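Ureidoglycolate hydrolase (Arabidopsis thaliana, PDB 4PXB) catalyses the manganese-dependent hydrolysis of (S)-ureidoglycolate to glyoxylate, ammonium and carbon dioxide in plant purine breakdown. Local coordinates at residues Ser276-Gly281 with Arg307-Ala312; Glu303-Asp308 with Arg375-Ser380; Glu206-Gln211 with Met389-Ile394. The protein carries 1 engineered substitution. All blocks are in the same frame, centred on the assembly; numbering follows the deposited sequence.

Interaction 1: Ser276-Gly281 with Arg307-Ala312; sequences SIDTVG and RDIDEA. With UGC ((2S)-(carbamoylamino)(hydroxy)ethanoic acid), chain E.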
loop_
_atom_site.group_PDB
_atom_site.type_symbol
_atom_site.label_atom_id
_atom_site.label_comp_id
_atom_site.label_asym_id
_atom_site.label_seq_id
_atom_site.Cartn_x
_atom_site.Cartn_y
_atom_site.Cartn_z
ATOM N N SER A 276 -5.849 -30.382 10.879
ATOM C CA SER A 276 -6.736 -29.961 11.960
ATOM C C SER A 276 -7.466 -28.678 11.573
ATOM O O SER A 276 -6.870 -27.758 11.011
ATOM C CB SER A 276 -5.950 -29.735 13.247
ATOM O OG SER A 276 -6.763 -29.088 14.215
ATOM N N ILE A 277 -8.757 -28.616 11.872
ATOM C CA ILE A 277 -9.548 -27.436 11.550
ATOM C C ILE A 277 -9.220 -26.258 12.472
ATOM O O ILE A 277 -9.645 -25.133 12.217
ATOM C CB ILE A 277 -11.059 -27.743 11.601
ATOM C CG1 ILE A 277 -11.833 -26.813 10.660
ATOM C CG2 ILE A 277 -11.571 -27.681 13.047
ATOM C CD1 ILE A 277 -13.302 -27.174 10.514
ATOM N N ASP A 278 -8.454 -26.515 13.532
ATOM C CA ASP A 278 -8.098 -25.484 14.512
ATOM C C ASP A 278 -6.924 -24.616 14.058
ATOM O O ASP A 278 -6.633 -23.572 14.662
ATOM C CB ASP A 278 -7.770 -26.129 15.860
ATOM C CG ASP A 278 -8.997 -26.726 16.534
ATOM O OD1 ASP A 278 -10.047 -26.045 16.572
ATOM O OD2 ASP A 278 -8.914 -27.874 17.018
ATOM N N THR A 279 -6.256 -25.047 12.990
ATOM C CA THR A 279 -5.094 -24.342 12.471
ATOM C C THR A 279 -5.536 -23.265 11.491
ATOM O O THR A 279 -6.354 -23.524 10.608
ATOM C CB THR A 279 -4.163 -25.312 11.719
ATOM O OG1 THR A 279 -3.978 -26.494 12.506
ATOM C CG2 THR A 279 -2.807 -24.660 11.445
ATOM N N VAL A 280 -4.998 -22.060 11.647
ATOM C CA VAL A 280 -5.300 -20.970 10.724
ATOM C C VAL A 280 -4.021 -20.244 10.319
ATOM O O VAL A 280 -3.023 -20.264 11.035
ATOM C CB VAL A 280 -6.292 -19.939 11.343
ATOM C CG1 VAL A 280 -7.661 -20.567 11.575
ATOM C CG2 VAL A 280 -5.742 -19.386 12.646
ATOM N N GLY A 281 -4.055 -19.590 9.167
ATOM C CA GLY A 281 -2.920 -18.790 8.741
ATOM C C GLY A 281 -3.431 -17.824 7.703
ATOM O O GLY A 281 -4.324 -18.168 6.935
ATOM N N ARG A 307 -1.867 -19.342 13.758
ATOM C CA ARG A 307 -2.227 -19.743 15.114
ATOM C C ARG A 307 -2.751 -21.168 15.148
ATOM O O ARG A 307 -3.178 -21.714 14.123
ATOM C CB ARG A 307 -3.335 -18.833 15.678
ATOM C CG ARG A 307 -3.203 -17.373 15.280
ATOM C CD ARG A 307 -4.341 -16.547 15.790
ATOM N NE ARG A 307 -4.350 -15.237 15.136
ATOM C CZ ARG A 307 -5.067 -14.211 15.570
ATOM N NH1 ARG A 307 -5.834 -14.353 16.654
ATOM N NH2 ARG A 307 -5.026 -13.058 14.928
ATOM N N ASP A 308 -2.744 -21.755 16.340
ATOM C CA ASP A 308 -3.377 -23.051 16.553
ATOM C C ASP A 308 -3.553 -23.214 18.057
ATOM O O ASP A 308 -2.799 -22.623 18.840
ATOM C CB ASP A 308 -2.505 -24.181 15.977
ATOM C CG ASP A 308 -3.270 -25.484 15.790
ATOM O OD1 ASP A 308 -4.156 -25.787 16.619
ATOM O OD2 ASP A 308 -2.991 -26.215 14.809
ATOM N N ILE A 309 -4.550 -23.986 18.475
ATOM C CA ILE A 309 -4.675 -24.279 19.905
ATOM C C ILE A 309 -3.501 -25.157 20.337
ATOM O O ILE A 309 -3.044 -25.086 21.484
ATOM C CB ILE A 309 -6.045 -24.931 20.266
ATOM C CG1 ILE A 309 -6.174 -25.152 21.780
ATOM C CG2 ILE A 309 -6.235 -26.250 19.548
ATOM C CD1 ILE A 309 -5.932 -23.904 22.614
ATOM N N ASP A 310 -2.992 -25.956 19.399
ATOM C CA ASP A 310 -1.843 -26.813 19.671
ATOM C C ASP A 310 -0.549 -26.122 19.241
ATOM O O ASP A 310 -0.339 -25.873 18.048
ATOM C CB ASP A 310 -1.982 -28.144 18.937
ATOM C CG ASP A 310 -0.877 -29.120 19.300
ATOM O OD1 ASP A 310 0.230 -29.007 18.740
ATOM O OD2 ASP A 310 -1.110 -29.986 20.172
ATOM N N GLU A 311 0.319 -25.832 20.205
ATOM C CA GLU A 311 1.525 -25.048 19.939
ATOM C C GLU A 311 2.482 -25.734 18.963
ATOM O O GLU A 311 3.059 -25.082 18.086
ATOM C CB GLU A 311 2.248 -24.723 21.248
ATOM C CG GLU A 311 3.379 -23.713 21.123
ATOM C CD GLU A 311 4.003 -23.386 22.466
ATOM O OE1 GLU A 311 3.585 -23.996 23.476
ATOM O OE2 GLU A 311 4.903 -22.520 22.518
ATOM N N ALA A 312 2.650 -27.046 19.109
ATOM C CA ALA A 312 3.570 -27.790 18.253
ATOM C C ALA A 312 3.119 -27.787 16.791
ATOM O O ALA A 312 3.935 -27.609 15.883
ATOM C CB ALA A 312 3.743 -29.220 18.763
HETATM O O3 UGC E . -6.140 -10.884 15.926
HETATM C C3 UGC E . -6.632 -10.948 17.076
HETATM O O4 UGC E . -6.646 -12.049 17.732
HETATM C C2 UGC E . -7.315 -9.761 17.650
HETATM O O2 UGC E . -6.826 -8.519 17.353
HETATM N N2 UGC E . -7.580 -9.914 19.049
HETATM C C1 UGC E . -9.010 -10.043 19.104
HETATM O O1 UGC E . -9.606 -9.995 18.024
HETATM N N1 UGC E . -9.716 -10.219 20.339
#
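Val280 and Arg307 form an antiparallel hydrogen-bonded pair: Val280 N reaches Arg307 O over 3.1 Å, almost straight at 174°, and Arg307 N returns an equally long bond to Val280 O. Thr279 and Asp308 face each other beyond it, their CA atoms 4.6 Å apart. A type I turn from Ser276 to Thr279 leads into the first strand, and Ser276 OG steadies it by accepting from Asp278 N, an ST turn. Val280, a branched residue suited to a strand, lays CG2 against the aliphatic start of Arg307, 3.9 Å from its CB. The strands belong to the hairpin 280-289/295-308, in the region involved in dimerization, and Gly246 of the second subunit packs against Val280 and Arg307. Arg307 runs extended from CG to NE, long enough to bring its guanidinium to the substrate carboxylate; NH1 donates to O4, while NH2 meets O3, lying in the guanidinium plane, at 2.6 Å. Asp308 has its CG anti to the backbone N (chi1 -163°), which turns the carboxylate back to Thr279. There OG1 donates to OD2 over a short 2.5 Å, from above the carboxylate plane, and Arg313 of helix 311-332 forms a salt bridge with the same oxygen. OD1 accepts from Asp310 N at 3.0 Å, an Asx turn just ahead of that helix. A leucine in place of Asp308 would probably leave Thr279 OG1 and Asp310 N without this carboxylate partner and the Arg313 charge without its mate. Alongside, Ile309 CG2 packs 4.0 Å from Asp278 CB, while the Asp278 carboxylate pairs with Arg375.

Interaction 2: Glu303-Asp308 with Arg375-Ser380; sequences EIDTRD and RAYHDS. With UGC ((2S)-(carbamoylamino)(hydroxy)ethanoic acid), chain E.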
loop_
_atom_site.group_PDB
_atom_site.type_symbol
_atom_site.label_atom_id
_atom_site.label_comp_id
_atom_site.label_asym_id
_atom_site.label_seq_id
_atom_site.Cartn_x
_atom_site.Cartn_y
_atom_site.Cartn_z
ATOM N N GLU A 303 3.060 -9.753 5.703
ATOM C CA GLU A 303 2.921 -9.971 7.131
ATOM C C GLU A 303 1.938 -11.113 7.322
ATOM O O GLU A 303 0.807 -11.075 6.809
ATOM C CB GLU A 303 2.511 -8.686 7.854
ATOM C CG GLU A 303 3.494 -7.556 7.571
ATOM C CD GLU A 303 3.399 -6.388 8.537
ATOM O OE1 GLU A 303 2.904 -6.569 9.675
ATOM O OE2 GLU A 303 3.839 -5.278 8.149
ATOM N N ILE A 304 2.396 -12.141 8.030
ATOM C CA ILE A 304 1.699 -13.415 8.099
ATOM C C ILE A 304 1.282 -13.693 9.532
ATOM O O ILE A 304 2.077 -13.554 10.462
ATOM C CB ILE A 304 2.608 -14.563 7.591
ATOM C CG1 ILE A 304 3.072 -14.272 6.153
ATOM C CG2 ILE A 304 1.872 -15.916 7.640
ATOM C CD1 ILE A 304 4.110 -15.258 5.619
ATOM N N ASP A 305 0.021 -14.069 9.697
ATOM C CA ASP A 305 -0.543 -14.381 11.000
ATOM C C ASP A 305 -0.807 -15.877 10.970
ATOM O O ASP A 305 -1.395 -16.371 10.011
ATOM C CB ASP A 305 -1.850 -13.602 11.166
ATOM C CG ASP A 305 -2.592 -13.948 12.447
ATOM O OD1 ASP A 305 -3.197 -15.049 12.519
ATOM O OD2 ASP A 305 -2.595 -13.113 13.372
ATOM N N THR A 306 -0.354 -16.616 11.980
ATOM C CA THR A 306 -0.716 -18.037 12.053
ATOM C C THR A 306 -0.865 -18.499 13.505
ATOM O O THR A 306 -0.123 -18.061 14.376
ATOM C CB THR A 306 0.264 -18.943 11.239
ATOM O OG1 THR A 306 -0.284 -20.260 11.100
ATOM C CG2 THR A 306 1.612 -19.026 11.898
ATOM N N ARG A 307 -1.867 -19.342 13.758
ATOM C CA ARG A 307 -2.227 -19.743 15.114
ATOM C C ARG A 307 -2.751 -21.168 15.148
ATOM O O ARG A 307 -3.178 -21.714 14.123
ATOM C CB ARG A 307 -3.335 -18.833 15.678
ATOM C CG ARG A 307 -3.203 -17.373 15.280
ATOM C CD ARG A 307 -4.341 -16.547 15.790
ATOM N NE ARG A 307 -4.350 -15.237 15.136
ATOM C CZ ARG A 307 -5.067 -14.211 15.570
ATOM N NH1 ARG A 307 -5.834 -14.353 16.654
ATOM N NH2 ARG A 307 -5.026 -13.058 14.928
ATOM N N ASP A 308 -2.744 -21.755 16.340
ATOM C CA ASP A 308 -3.377 -23.051 16.553
ATOM C C ASP A 308 -3.553 -23.214 18.057
ATOM O O ASP A 308 -2.799 -22.623 18.840
ATOM C CB ASP A 308 -2.505 -24.181 15.977
ATOM C CG ASP A 308 -3.270 -25.484 15.790
ATOM O OD1 ASP A 308 -4.156 -25.787 16.619
ATOM O OD2 ASP A 308 -2.991 -26.215 14.809
ATOM N N ARG A 375 -10.128 -18.387 20.076
ATOM C CA ARG A 375 -9.254 -18.542 18.918
ATOM C C ARG A 375 -8.425 -17.276 18.726
ATOM O O ARG A 375 -7.250 -17.333 18.351
ATOM C CB ARG A 375 -10.089 -18.833 17.674
ATOM C CG ARG A 375 -10.884 -20.125 17.787
ATOM C CD ARG A 375 -11.538 -20.508 16.470
ATOM N NE ARG A 375 -12.371 -21.695 16.613
ATOM C CZ ARG A 375 -11.903 -22.942 16.651
ATOM N NH1 ARG A 375 -10.600 -23.171 16.562
ATOM N NH2 ARG A 375 -12.742 -23.963 16.780
ATOM N N ALA A 376 -9.058 -16.132 18.970
ATOM C CA ALA A 376 -8.358 -14.854 18.983
ATOM C C ALA A 376 -7.447 -14.787 20.193
ATOM O O ALA A 376 -7.656 -15.504 21.182
ATOM C CB ALA A 376 -9.356 -13.709 19.034
ATOM N N TYR A 377 -6.433 -13.932 20.123
ATOM C CA TYR A 377 -5.610 -13.670 21.301
ATOM C C TYR A 377 -6.135 -12.407 21.966
ATOM O O TYR A 377 -6.921 -11.661 21.364
ATOM C CB TYR A 377 -4.107 -13.554 20.935
ATOM C CG TYR A 377 -3.796 -12.513 19.878
ATOM C CD1 TYR A 377 -3.532 -12.886 18.563
ATOM C CD2 TYR A 377 -3.747 -11.158 20.199
ATOM C CE1 TYR A 377 -3.234 -11.935 17.595
ATOM C CE2 TYR A 377 -3.457 -10.199 19.235
ATOM C CZ TYR A 377 -3.204 -10.597 17.938
ATOM O OH TYR A 377 -2.921 -9.653 16.977
ATOM N N HIS A 378 -5.739 -12.184 23.212
ATOM C CA HIS A 378 -6.275 -11.087 24.013
ATOM C C HIS A 378 -5.227 -10.695 25.018
ATOM O O HIS A 378 -4.285 -11.450 25.258
ATOM C CB HIS A 378 -7.503 -11.549 24.807
ATOM C CG HIS A 378 -8.618 -12.064 23.957
ATOM N ND1 HIS A 378 -9.518 -11.239 23.320
ATOM C CD2 HIS A 378 -8.982 -13.335 23.649
ATOM C CE1 HIS A 378 -10.385 -11.972 22.652
ATOM N NE2 HIS A 378 -10.088 -13.250 22.834
ATOM N N ASP A 379 -5.406 -9.540 25.645
ATOM C CA ASP A 379 -4.514 -9.136 26.720
ATOM C C ASP A 379 -4.494 -10.182 27.845
ATOM O O ASP A 379 -3.480 -10.343 28.546
ATOM C CB ASP A 379 -4.915 -7.748 27.234
ATOM C CG ASP A 379 -4.659 -6.654 26.205
ATOM O OD1 ASP A 379 -3.469 -6.429 25.859
ATOM O OD2 ASP A 379 -5.636 -6.021 25.733
ATOM N N SER A 380 -5.603 -10.908 27.987
ATOM C CA SER A 380 -5.709 -12.001 28.955
ATOM C C SER A 380 -4.588 -13.009 28.767
ATOM O O SER A 380 -4.127 -13.621 29.732
ATOM C CB SER A 380 -7.046 -12.724 28.793
ATOM O OG SER A 380 -8.119 -11.888 29.190
HETATM O O3 UGC E . -6.140 -10.884 15.926
HETATM C C3 UGC E . -6.632 -10.948 17.076
HETATM O O4 UGC E . -6.646 -12.049 17.732
HETATM C C2 UGC E . -7.315 -9.761 17.650
HETATM O O2 UGC E . -6.826 -8.519 17.353
HETATM N N2 UGC E . -7.580 -9.914 19.049
HETATM C C1 UGC E . -9.010 -10.043 19.104
HETATM O O1 UGC E . -9.606 -9.995 18.024
HETATM N N1 UGC E . -9.716 -10.219 20.339
HETATM O O HOH W 1 -1.880 -10.651 14.544
#
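Asp305 is joined to Tyr377 through a single water, which donates to Asp305 OD2 at 2.8 Å and is hydrogen-bonded to Tyr377 OH at the same distance. The water sits at the edge of the tyrosine ring, in its plane. Asp305 also holds the arginine two places along the strand: Arg307 NE meets the syn lone pair of OD1 at 2.9 Å, and Arg307 NH2 bonds OD2 from the syn side, 29° out of the carboxylate plane. This side-on, two-nitrogen salt bridge restrains rotation of the guanidinium, so Asp305 acts as a second-shell residue that positions a first-shell, substrate-binding one. Arg307 crosses from the region involved in dimerization to the loop after strand 369-374 of the metal-binding part, and the substrate is closed in between these two parts of the M20 fold. Tyr377 lies over one face of the guanidinium, CE1 being 3.2 Å above its plane and offset toward the rim, with the two planes 32° apart. At the guanidinium edge NH1 approaches Ala376 CA to 3.5 Å; the small methyl of Ala376, CB, lies 3.4 Å from substrate O4, so a compact residue suits the place. Tyr377 has CG between its backbone N and carbonyl carbon (chi1 56°), which folds the ring over the substrate carboxylate, with O4 3.3 Å above the ring centre. Tyr377 N donates to that same O4 at 3.1 Å. His244 and Asn294 of the second subunit also bind the substrate.

Interaction 3: Glu206-Gln211 with Met389-Ile394; sequences ELHIEQ and MGMIFI. With MN (manganese (II) ion), chain C; UGC ((2S)-(carbamoylamino)(hydroxy)ethanoic acid), chain E.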
loop_
_atom_site.group_PDB
_atom_site.type_symbol
_atom_site.label_atom_id
_atom_site.label_comp_id
_atom_site.label_asym_id
_atom_site.label_seq_id
_atom_site.Cartn_x
_atom_site.Cartn_y
_atom_site.Cartn_z
ATOM N N GLU A 206 -11.358 -10.735 31.613
ATOM C CA GLU A 206 -11.656 -9.907 30.453
ATOM C C GLU A 206 -12.992 -10.309 29.857
ATOM O O GLU A 206 -13.196 -11.472 29.507
ATOM C CB GLU A 206 -10.546 -10.021 29.404
ATOM C CG GLU A 206 -10.781 -9.198 28.137
ATOM C CD GLU A 206 -9.533 -9.073 27.265
ATOM O OE1 GLU A 206 -8.550 -9.823 27.492
ATOM O OE2 GLU A 206 -9.532 -8.222 26.341
ATOM N N LEU A 207 -13.915 -9.350 29.762
ATOM C CA LEU A 207 -15.169 -9.566 29.043
ATOM C C LEU A 207 -14.933 -9.224 27.569
ATOM O O LEU A 207 -14.300 -8.211 27.255
ATOM C CB LEU A 207 -16.272 -8.683 29.656
ATOM C CG LEU A 207 -17.589 -8.496 28.893
ATOM C CD1 LEU A 207 -18.372 -9.806 28.819
ATOM C CD2 LEU A 207 -18.438 -7.382 29.532
ATOM N N HIS A 208 -15.408 -10.069 26.655
ATOM C CA HIS A 208 -15.128 -9.849 25.244
ATOM C C HIS A 208 -16.188 -10.504 24.366
ATOM O O HIS A 208 -16.729 -11.550 24.731
ATOM C CB HIS A 208 -13.743 -10.423 24.904
ATOM C CG HIS A 208 -13.125 -9.822 23.677
ATOM N ND1 HIS A 208 -13.583 -10.089 22.408
ATOM C CD2 HIS A 208 -12.082 -8.973 23.543
ATOM C CE1 HIS A 208 -12.841 -9.425 21.530
ATOM N NE2 HIS A 208 -11.929 -8.745 22.196
ATOM N N ILE A 209 -16.497 -9.912 23.212
ATOM C CA ILE A 209 -17.381 -10.610 22.279
ATOM C C ILE A 209 -16.685 -11.894 21.844
ATOM O O ILE A 209 -15.455 -11.948 21.791
ATOM C CB ILE A 209 -17.770 -9.756 21.040
ATOM C CG1 ILE A 209 -16.525 -9.314 20.256
ATOM C CG2 ILE A 209 -18.583 -8.564 21.460
ATOM C CD1 ILE A 209 -16.854 -8.813 18.838
ATOM N N GLU A 210 -17.466 -12.929 21.540
ATOM C CA GLU A 210 -16.901 -14.225 21.171
ATOM C C GLU A 210 -15.972 -14.185 19.964
ATOM O O GLU A 210 -14.937 -14.862 19.964
ATOM C CB GLU A 210 -18.008 -15.257 20.906
ATOM C CG GLU A 210 -17.434 -16.624 20.544
ATOM C CD GLU A 210 -18.480 -17.595 20.034
ATOM O OE1 GLU A 210 -19.654 -17.486 20.452
ATOM O OE2 GLU A 210 -18.128 -18.474 19.217
ATOM N N GLN A 211 -16.345 -13.405 18.943
ATOM C CA GLN A 211 -15.647 -13.416 17.647
ATOM C C GLN A 211 -15.748 -14.795 16.993
ATOM O O GLN A 211 -14.855 -15.238 16.262
ATOM C CB GLN A 211 -14.191 -12.934 17.763
ATOM C CG GLN A 211 -14.088 -11.581 18.451
ATOM C CD GLN A 211 -12.656 -11.127 18.690
ATOM O OE1 GLN A 211 -11.901 -11.749 19.442
ATOM N NE2 GLN A 211 -12.280 -10.027 18.051
ATOM N N MET A 389 -6.245 -16.055 35.552
ATOM C CA MET A 389 -6.926 -15.349 34.470
ATOM C C MET A 389 -8.212 -16.059 34.056
ATOM O O MET A 389 -8.319 -17.276 34.162
ATOM C CB MET A 389 -5.967 -15.242 33.268
ATOM C CG MET A 389 -6.564 -14.668 31.979
ATOM S SD MET A 389 -7.466 -15.875 30.970
ATOM C CE MET A 389 -6.143 -16.904 30.330
ATOM N N GLY A 390 -9.184 -15.295 33.566
ATOM C CA GLY A 390 -10.343 -15.884 32.922
ATOM C C GLY A 390 -10.950 -14.910 31.929
ATOM O O GLY A 390 -10.643 -13.704 31.970
ATOM N N MET A 391 -11.783 -15.419 31.019
ATOM C CA MET A 391 -12.523 -14.544 30.117
ATOM C C MET A 391 -14.001 -14.916 30.079
ATOM O O MET A 391 -14.361 -16.094 30.185
ATOM C CB MET A 391 -11.958 -14.583 28.690
ATOM C CG MET A 391 -10.514 -14.096 28.553
ATOM S SD MET A 391 -10.020 -13.987 26.819
ATOM C CE MET A 391 -10.945 -12.518 26.351
ATOM N N ILE A 392 -14.842 -13.895 29.923
ATOM C CA ILE A 392 -16.260 -14.071 29.669
ATOM C C ILE A 392 -16.549 -13.716 28.205
ATOM O O ILE A 392 -16.265 -12.597 27.763
ATOM C CB ILE A 392 -17.092 -13.132 30.568
ATOM C CG1 ILE A 392 -16.737 -13.353 32.042
ATOM C CG2 ILE A 392 -18.600 -13.349 30.339
ATOM C CD1 ILE A 392 -17.149 -12.214 32.948
ATOM N N PHE A 393 -17.104 -14.661 27.450
ATOM C CA PHE A 393 -17.547 -14.388 26.082
ATOM C C PHE A 393 -19.038 -14.063 26.051
ATOM O O PHE A 393 -19.838 -14.661 26.785
ATOM C CB PHE A 393 -17.309 -15.602 25.174
ATOM C CG PHE A 393 -15.926 -15.660 24.561
ATOM C CD1 PHE A 393 -15.062 -14.576 24.633
ATOM C CD2 PHE A 393 -15.505 -16.796 23.896
ATOM C CE1 PHE A 393 -13.797 -14.632 24.055
ATOM C CE2 PHE A 393 -14.244 -16.858 23.313
ATOM C CZ PHE A 393 -13.389 -15.776 23.395
ATOM N N ILE A 394 -19.420 -13.136 25.180
ATOM C CA ILE A 394 -20.828 -12.938 24.880
ATOM C C ILE A 394 -21.072 -13.235 23.410
ATOM O O ILE A 394 -20.141 -13.186 22.594
ATOM C CB ILE A 394 -21.319 -11.515 25.221
ATOM C CG1 ILE A 394 -20.522 -10.463 24.441
ATOM C CG2 ILE A 394 -21.273 -11.282 26.734
ATOM C CD1 ILE A 394 -21.037 -9.044 24.682
HETATM MN MN MN C . -10.108 -7.663 21.169
HETATM O O3 UGC E . -6.140 -10.884 15.926
HETATM C C3 UGC E . -6.632 -10.948 17.076
HETATM O O4 UGC E . -6.646 -12.049 17.732
HETATM C C2 UGC E . -7.315 -9.761 17.650
HETATM O O2 UGC E . -6.826 -8.519 17.353
HETATM N N2 UGC E . -7.580 -9.914 19.049
HETATM C C1 UGC E . -9.010 -10.043 19.104
HETATM O O1 UGC E . -9.606 -9.995 18.024
HETATM N N1 UGC E . -9.716 -10.219 20.339
HETATM O O HOH W 2 -8.733 -8.572 22.809
HETATM O O HOH W 3 -8.068 -7.426 19.676
#
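His208 CB packs against the terminal methyl of Met391, 3.8 Å from its CE, on a face of the sheet that Glu206 and Phe393 share. Beyond CB, the ring is fixed by ND1, which donates to Ile209 O at 2.7 Å, in the ring plane and on a carbonyl lone pair. With ND1 held there, NE2 is turned to a manganese ion, binding it at 2.4 Å beside His92, Asp103 and two waters; CD2 and CE1 flank the metal at 3.4 and 3.3 Å, and NE2 lies 3.2 Å from substrate N1. An imidazole suits the place, since its two nitrogens serve backbone and metal at once. The backbone belongs to a parallel strand pair in the central sheet of the M20 catalytic fold, the two segments inclined by 31°; His208 N donates to Ile392 O, and Ile394 N to His208 O. On the opposite face Leu207 CD1 touches Ile392 CG2 and Ile394 CG2, and both isoleucines also meet helix 410-429. Past the strand end Glu210 CA makes a CH-pi contact over the face of Phe393, 3.9 Å from the ring centroid, and Gln211 reaches the substrate, NE2 donating to O1 at 2.7 Å.

How the interactions relate
All three contacts are buried and touch the substrate, but their chemistry differs with their place in the fold. Interaction 1 includes the partly exposed Asp278 and Ile309 and joins two strands of the dimerization region through a brief backbone pairing and a hydroxyl-carboxylate bond. Interaction 2 shares Arg307 and strand 295-308 with it, yet crosses to a loop near the metals, relying on water, substrate and a ring against a guanidinium. Interaction 3, with every touching residue buried, is regular parallel sheet, apolar on one face and carrying Glu206 and the metal-binding His208 on the other. Salt bridge Asp278-Arg375 ties interaction 1 to interaction 2; a probable hydrogen bond from Ser380 OG to Glu206 OE1 joins interactions 2 and 3.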